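Local coordinates for protein ferritin (Mycoplasma penetrans, PDB 7DIE) that probably takes up ferrous iron, oxidises it at ferroxidase centres and stores it as ferric iron inside a shell of 24 subunits, at residues 50-55 with 139-144; 103-108 with 133-138. One frame throughout, in Å; residues are numbered along the deposited sequence.

Interaction 1 (50-55 with 139-144). With FE (Fe (III) ion), chain N; FE (Fe (III) ion), chain G.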
loop_
_atom_site.group_PDB
_atom_site.type_symbol
_atom_site.label_atom_id
_atom_site.label_comp_id
_atom_site.label_asym_id
_atom_site.label_seq_id
_atom_site.Cartn_x
_atom_site.Cartn_y
_atom_site.Cartn_z
ATOM N N VAL A 50 38.451 -13.935 13.437
ATOM C CA VAL A 50 37.730 -14.541 12.319
ATOM C C VAL A 50 37.299 -13.463 11.332
ATOM O O VAL A 50 37.386 -13.644 10.109
ATOM C CB VAL A 50 36.524 -15.359 12.822
ATOM C CG1 VAL A 50 35.671 -15.786 11.635
ATOM C CG2 VAL A 50 37.002 -16.591 13.585
ATOM N N LYS A 51 36.824 -12.331 11.850
ATOM C CA LYS A 51 36.420 -11.234 10.977
ATOM C C LYS A 51 37.603 -10.712 10.175
ATOM O O LYS A 51 37.485 -10.476 8.966
ATOM C CB LYS A 51 35.799 -10.115 11.803
ATOM C CG LYS A 51 35.397 -8.878 10.978
ATOM C CD LYS A 51 35.031 -7.705 11.884
ATOM C CE LYS A 51 34.977 -6.388 11.102
ATOM N NZ LYS A 51 34.450 -5.242 11.926
ATOM N N MET A 52 38.759 -10.548 10.823
ATOM C CA MET A 52 39.930 -10.029 10.116
ATOM C C MET A 52 40.375 -10.991 9.019
ATOM O O MET A 52 40.673 -10.572 7.895
ATOM C CB MET A 52 41.083 -9.775 11.098
ATOM C CG MET A 52 40.838 -8.687 12.137
ATOM S SD MET A 52 40.480 -7.073 11.438
ATOM C CE MET A 52 42.034 -6.654 10.656
ATOM N N GLY A 53 40.440 -12.289 9.333
ATOM C CA GLY A 53 40.844 -13.256 8.324
ATOM C C GLY A 53 39.844 -13.353 7.186
ATOM O O GLY A 53 40.228 -13.470 6.018
ATOM N N SER A 54 38.547 -13.312 7.510
ATOM C CA SER A 54 37.540 -13.356 6.451
ATOM C C SER A 54 37.636 -12.125 5.560
ATOM O O SER A 54 37.456 -12.223 4.338
ATOM C CB SER A 54 36.139 -13.476 7.053
ATOM O OG SER A 54 36.059 -14.657 7.839
ATOM N N ASP A 55 37.915 -10.956 6.146
ATOM C CA ASP A 55 38.068 -9.747 5.340
ATOM C C ASP A 55 39.269 -9.851 4.406
ATOM O O ASP A 55 39.204 -9.429 3.242
ATOM C CB ASP A 55 38.208 -8.512 6.237
ATOM C CG ASP A 55 38.661 -7.283 5.461
ATOM O OD1 ASP A 55 37.860 -6.790 4.645
ATOM O OD2 ASP A 55 39.813 -6.820 5.647
ATOM N N LEU A 139 45.523 -2.037 9.979
ATOM C CA LEU A 139 46.506 -1.880 11.045
ATOM C C LEU A 139 45.904 -1.129 12.228
ATOM O O LEU A 139 46.164 -1.471 13.387
ATOM C CB LEU A 139 47.756 -1.174 10.515
ATOM C CG LEU A 139 48.917 -1.046 11.517
ATOM C CD1 LEU A 139 49.327 -2.415 12.065
ATOM C CD2 LEU A 139 50.122 -0.347 10.877
ATOM N N GLU A 140 45.054 -0.136 11.964
ATOM C CA GLU A 140 44.407 0.567 13.070
ATOM C C GLU A 140 43.546 -0.372 13.903
ATOM O O GLU A 140 43.537 -0.285 15.136
ATOM C CB GLU A 140 43.554 1.725 12.553
ATOM C CG GLU A 140 42.934 2.533 13.690
ATOM C CD GLU A 140 42.042 3.652 13.199
ATOM O OE1 GLU A 140 41.114 3.385 12.411
ATOM O OE2 GLU A 140 42.283 4.808 13.590
ATOM N N GLU A 141 42.791 -1.253 13.245
ATOM C CA GLU A 141 41.922 -2.185 13.960
ATOM C C GLU A 141 42.724 -3.099 14.874
ATOM O O GLU A 141 42.370 -3.305 16.038
ATOM C CB GLU A 141 41.123 -3.025 12.957
ATOM C CG GLU A 141 39.946 -2.295 12.336
ATOM C CD GLU A 141 38.622 -2.777 12.921
ATOM O OE1 GLU A 141 38.154 -2.192 13.923
ATOM O OE2 GLU A 141 38.062 -3.761 12.390
ATOM N N ILE A 142 43.791 -3.694 14.348
ATOM C CA ILE A 142 44.598 -4.582 15.177
ATOM C C ILE A 142 45.322 -3.787 16.254
ATOM O O ILE A 142 45.391 -4.206 17.419
ATOM C CB ILE A 142 45.556 -5.379 14.282
ATOM C CG1 ILE A 142 44.737 -6.463 13.582
ATOM C CG2 ILE A 142 46.703 -5.987 15.112
ATOM C CD1 ILE A 142 45.396 -7.057 12.411
ATOM N N SER A 143 45.839 -2.613 15.887
ATOM C CA SER A 143 46.482 -1.712 16.845
ATOM C C SER A 143 45.550 -1.333 17.992
ATOM O O SER A 143 45.977 -1.275 19.157
ATOM C CB SER A 143 46.967 -0.462 16.109
ATOM O OG SER A 143 47.755 0.355 16.951
ATOM N N ASP A 144 44.273 -1.072 17.695
ATOM C CA ASP A 144 43.334 -0.723 18.763
ATOM C C ASP A 144 43.176 -1.876 19.752
ATOM O O ASP A 144 43.183 -1.668 20.974
ATOM C CB ASP A 144 41.974 -0.331 18.173
ATOM C CG ASP A 144 41.984 1.050 17.520
ATOM O OD1 ASP A 144 43.000 1.766 17.609
ATOM O OD2 ASP A 144 40.978 1.411 16.885
HETATM FE FE FE N . 43.550 3.242 18.621
HETATM FE FE FE G . 40.843 -4.834 5.140
HETATM O O HOH W 1 38.833 -4.526 3.896
HETATM O O HOH W 2 45.479 2.507 19.611
HETATM O O HOH W 3 42.352 3.612 20.032
#
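Glu141 faces Lys51 across the gap between the two helices, and their side chains meet at roughly a right angle. Lys51 runs out fully extended, while Glu141 is bent at chi2 (-105°), which brings OE2 to 3.9 Å from NZ of Lys51. That is a long salt bridge, and both residues have a stronger partner in Lys166, near the end of the modelled chain: it gives its carbonyl oxygen to NZ and its ammonium group to Glu141 OE1. Long charged chains suit this partly exposed side of the contact.

One residue on, Ile142 supplies the apolar half of the contact. Its CD1 lies 3.8 Å from CE of Met52, whose bends at chi2 and chi3 fold the thioether across the interhelical space. Tyr30 of helix 10-39 packs against both, which suits two oily chains in the bundle interior.

Further along, Asp144 binds an iron through OD1 at 1.9 Å. Lys38 of a neighbouring subunit donates to the same oxygen.

The two segments run nearly antiparallel, at 166° with axes 11.9 Å apart, as expected in the four-helix bundle of a ferritin subunit.

Interaction 2 (103-108 with 133-138). With FE (Fe (III) ion), chain G; FE (Fe (III) ion), chain H.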
loop_
_atom_site.group_PDB
_atom_site.type_symbol
_atom_site.label_atom_id
_atom_site.label_comp_id
_atom_site.label_asym_id
_atom_site.label_seq_id
_atom_site.Cartn_x
_atom_site.Cartn_y
_atom_site.Cartn_z
ATOM N N SER A 103 51.482 -5.243 10.372
ATOM C CA SER A 103 52.491 -4.267 10.001
ATOM C C SER A 103 53.280 -4.743 8.784
ATOM O O SER A 103 53.615 -3.933 7.905
ATOM C CB SER A 103 53.399 -3.978 11.201
ATOM O OG SER A 103 54.421 -3.073 10.816
ATOM N N LYS A 104 53.535 -6.053 8.677
ATOM C CA LYS A 104 54.206 -6.559 7.484
ATOM C C LYS A 104 53.315 -6.500 6.250
ATOM O O LYS A 104 53.824 -6.281 5.143
ATOM C CB LYS A 104 54.695 -7.993 7.688
ATOM C CG LYS A 104 55.810 -8.125 8.720
ATOM C CD LYS A 104 56.163 -9.595 8.964
ATOM C CE LYS A 104 57.265 -9.753 10.019
ATOM N NZ LYS A 104 58.529 -9.024 9.680
ATOM N N VAL A 105 52.003 -6.726 6.402
ATOM C CA VAL A 105 51.095 -6.520 5.273
ATOM C C VAL A 105 51.235 -5.100 4.748
ATOM O O VAL A 105 51.355 -4.871 3.541
ATOM C CB VAL A 105 49.632 -6.801 5.678
ATOM C CG1 VAL A 105 48.703 -6.464 4.508
ATOM C CG2 VAL A 105 49.438 -8.217 6.111
ATOM N N ARG A 106 51.190 -4.124 5.657
ATOM C CA ARG A 106 51.281 -2.722 5.269
ATOM C C ARG A 106 52.608 -2.427 4.567
ATOM O O ARG A 106 52.651 -1.692 3.570
ATOM C CB ARG A 106 51.099 -1.853 6.515
ATOM C CG ARG A 106 51.293 -0.351 6.291
ATOM C CD ARG A 106 50.933 0.396 7.571
ATOM N NE ARG A 106 51.133 1.843 7.480
ATOM C CZ ARG A 106 52.079 2.508 8.134
ATOM N NH1 ARG A 106 52.926 1.845 8.921
ATOM N NH2 ARG A 106 52.182 3.827 8.000
ATOM N N GLU A 107 53.706 -3.012 5.050
ATOM C CA GLU A 107 54.986 -2.769 4.372
ATOM C C GLU A 107 55.015 -3.409 2.990
ATOM O O GLU A 107 55.579 -2.839 2.047
ATOM C CB GLU A 107 56.148 -3.265 5.233
ATOM C CG GLU A 107 56.441 -2.312 6.398
ATOM C CD GLU A 107 56.446 -0.822 5.989
ATOM O OE1 GLU A 107 55.549 -0.047 6.459
ATOM O OE2 GLU A 107 57.359 -0.439 5.210
ATOM N N SER A 108 54.414 -4.596 2.851
ATOM C CA SER A 108 54.267 -5.218 1.537
ATOM C C SER A 108 53.481 -4.326 0.573
ATOM O O SER A 108 53.905 -4.106 -0.570
ATOM C CB SER A 108 53.596 -6.586 1.683
ATOM O OG SER A 108 53.658 -7.283 0.463
ATOM N N LYS A 133 45.084 2.610 1.119
ATOM C CA LYS A 133 44.098 3.151 2.050
ATOM C C LYS A 133 43.671 2.107 3.073
ATOM O O LYS A 133 43.638 2.380 4.280
ATOM C CB LYS A 133 42.888 3.687 1.277
ATOM C CG LYS A 133 41.869 4.448 2.135
ATOM C CD LYS A 133 40.775 5.060 1.259
ATOM C CE LYS A 133 39.755 5.843 2.080
ATOM N NZ LYS A 133 40.396 6.957 2.848
ATOM N N ASP A 134 43.349 0.895 2.618
ATOM C CA ASP A 134 42.770 -0.082 3.534
ATOM C C ASP A 134 43.797 -0.671 4.488
ATOM O O ASP A 134 43.426 -1.086 5.589
ATOM C CB ASP A 134 42.088 -1.214 2.778
ATOM C CG ASP A 134 41.073 -1.945 3.654
ATOM O OD1 ASP A 134 40.065 -1.332 4.010
ATOM O OD2 ASP A 134 41.306 -3.101 4.011
ATOM N N SER A 135 45.079 -0.742 4.100
ATOM C CA SER A 135 46.070 -1.227 5.060
ATOM C C SER A 135 46.116 -0.355 6.300
ATOM O O SER A 135 46.378 -0.861 7.391
ATOM C CB SER A 135 47.477 -1.330 4.450
ATOM O OG SER A 135 47.716 -2.645 3.968
ATOM N N ILE A 136 45.887 0.950 6.153
ATOM C CA ILE A 136 45.800 1.821 7.323
ATOM C C ILE A 136 44.656 1.371 8.229
ATOM O O ILE A 136 44.810 1.261 9.454
ATOM C CB ILE A 136 45.613 3.287 6.898
ATOM C CG1 ILE A 136 46.798 3.816 6.078
ATOM C CG2 ILE A 136 45.373 4.152 8.129
ATOM C CD1 ILE A 136 46.491 5.191 5.462
ATOM N N GLU A 137 43.488 1.111 7.639
ATOM C CA GLU A 137 42.331 0.679 8.430
ATOM C C GLU A 137 42.617 -0.626 9.167
ATOM O O GLU A 137 42.307 -0.763 10.358
ATOM C CB GLU A 137 41.107 0.497 7.534
ATOM C CG GLU A 137 40.817 1.655 6.626
ATOM C CD GLU A 137 40.177 2.796 7.358
ATOM O OE1 GLU A 137 39.595 2.547 8.440
ATOM O OE2 GLU A 137 40.254 3.935 6.848
ATOM N N ASP A 138 43.180 -1.610 8.466
ATOM C CA ASP A 138 43.414 -2.906 9.099
ATOM C C ASP A 138 44.452 -2.797 10.207
ATOM O O ASP A 138 44.306 -3.422 11.264
ATOM C CB ASP A 138 43.857 -3.951 8.069
ATOM C CG ASP A 138 42.733 -4.384 7.154
ATOM O OD1 ASP A 138 41.597 -3.903 7.342
ATOM O OD2 ASP A 138 42.987 -5.179 6.226
HETATM FE FE FE G . 40.843 -4.834 5.140
HETATM FE FE FE H . 39.043 -3.925 7.134
HETATM O O HOH W 1 38.833 -4.526 3.896
#
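Arg106 and Ser135 mark the point where helix 91-118 comes close to helix 122-150, with the CA atoms of Arg106 and Ser135 5.4 Å apart. Such a short spacing calls for a small residue on one side, and serine meets that need. Arg106 begins the contact at its backbone: CA lies 3.8 Å from OG of Ser135. Its CB then sits 4.2 Å from CB of Ser135, a plain van der Waals contact. From there the chain stays extended (chi1 175°, with chi2 and chi3 also anti) and leaves Ser135 behind. CD of Arg106 passes against CD2 of Leu139, so the aliphatic part of the arginine is used as a hydrophobic surface. At the end, NE forms a salt bridge to Glu123 of a neighbouring subunit, a different one from that of Lys38, and NH2 donates to the carbonyl oxygen of Phe6 of the same subunit as Glu123.

The same hydroxyl of Ser135 also meets Val105, whose CG1 lies 4.0 Å from OG, while the valine packs on helix 10-39 as well. A compact apolar side chain suits this buried position between helices.

Asp134 and Asp138 carry the metal chemistry of helix 122-150. OD2 of Asp134 binds an iron at 2.1 Å. Asp138 grips the same ion with both oxygens, its OD1 at 2.5 Å, and this OD1 lies 2.6 Å from a second iron, so that Asp138 bridges the two. Lys56 also donates to Asp138 OD2.

With no hydrogen bond joining them, the two segments meet by van der Waals contact alone, while the strong polar chemistry is directed to a neighbouring subunit and to iron.

Overall arrangement
Helix 122-150 serves both contacts, presenting 133-138 to helix 91-118 and 139-144 to helix 43-70, and their centres lie about 10 Å apart. The iron site joins them: Asp55 from interaction 1 and Asp134 and Asp138 from interaction 2 share one ion, completed by His60 and a water. The carboxylates of Asp55 and Asp138 come close there, though their exact spacing is doubtful because Asp55 has two conformers; the metal probably offsets their like charges. Met52 packs beside this centre, its CE 4.0 Å from the backbone O of Asp138. Leu139, whose CB points away from 50-55, packs on interaction 2, with CD1 of Leu139 3.9 Å from N of Ser103.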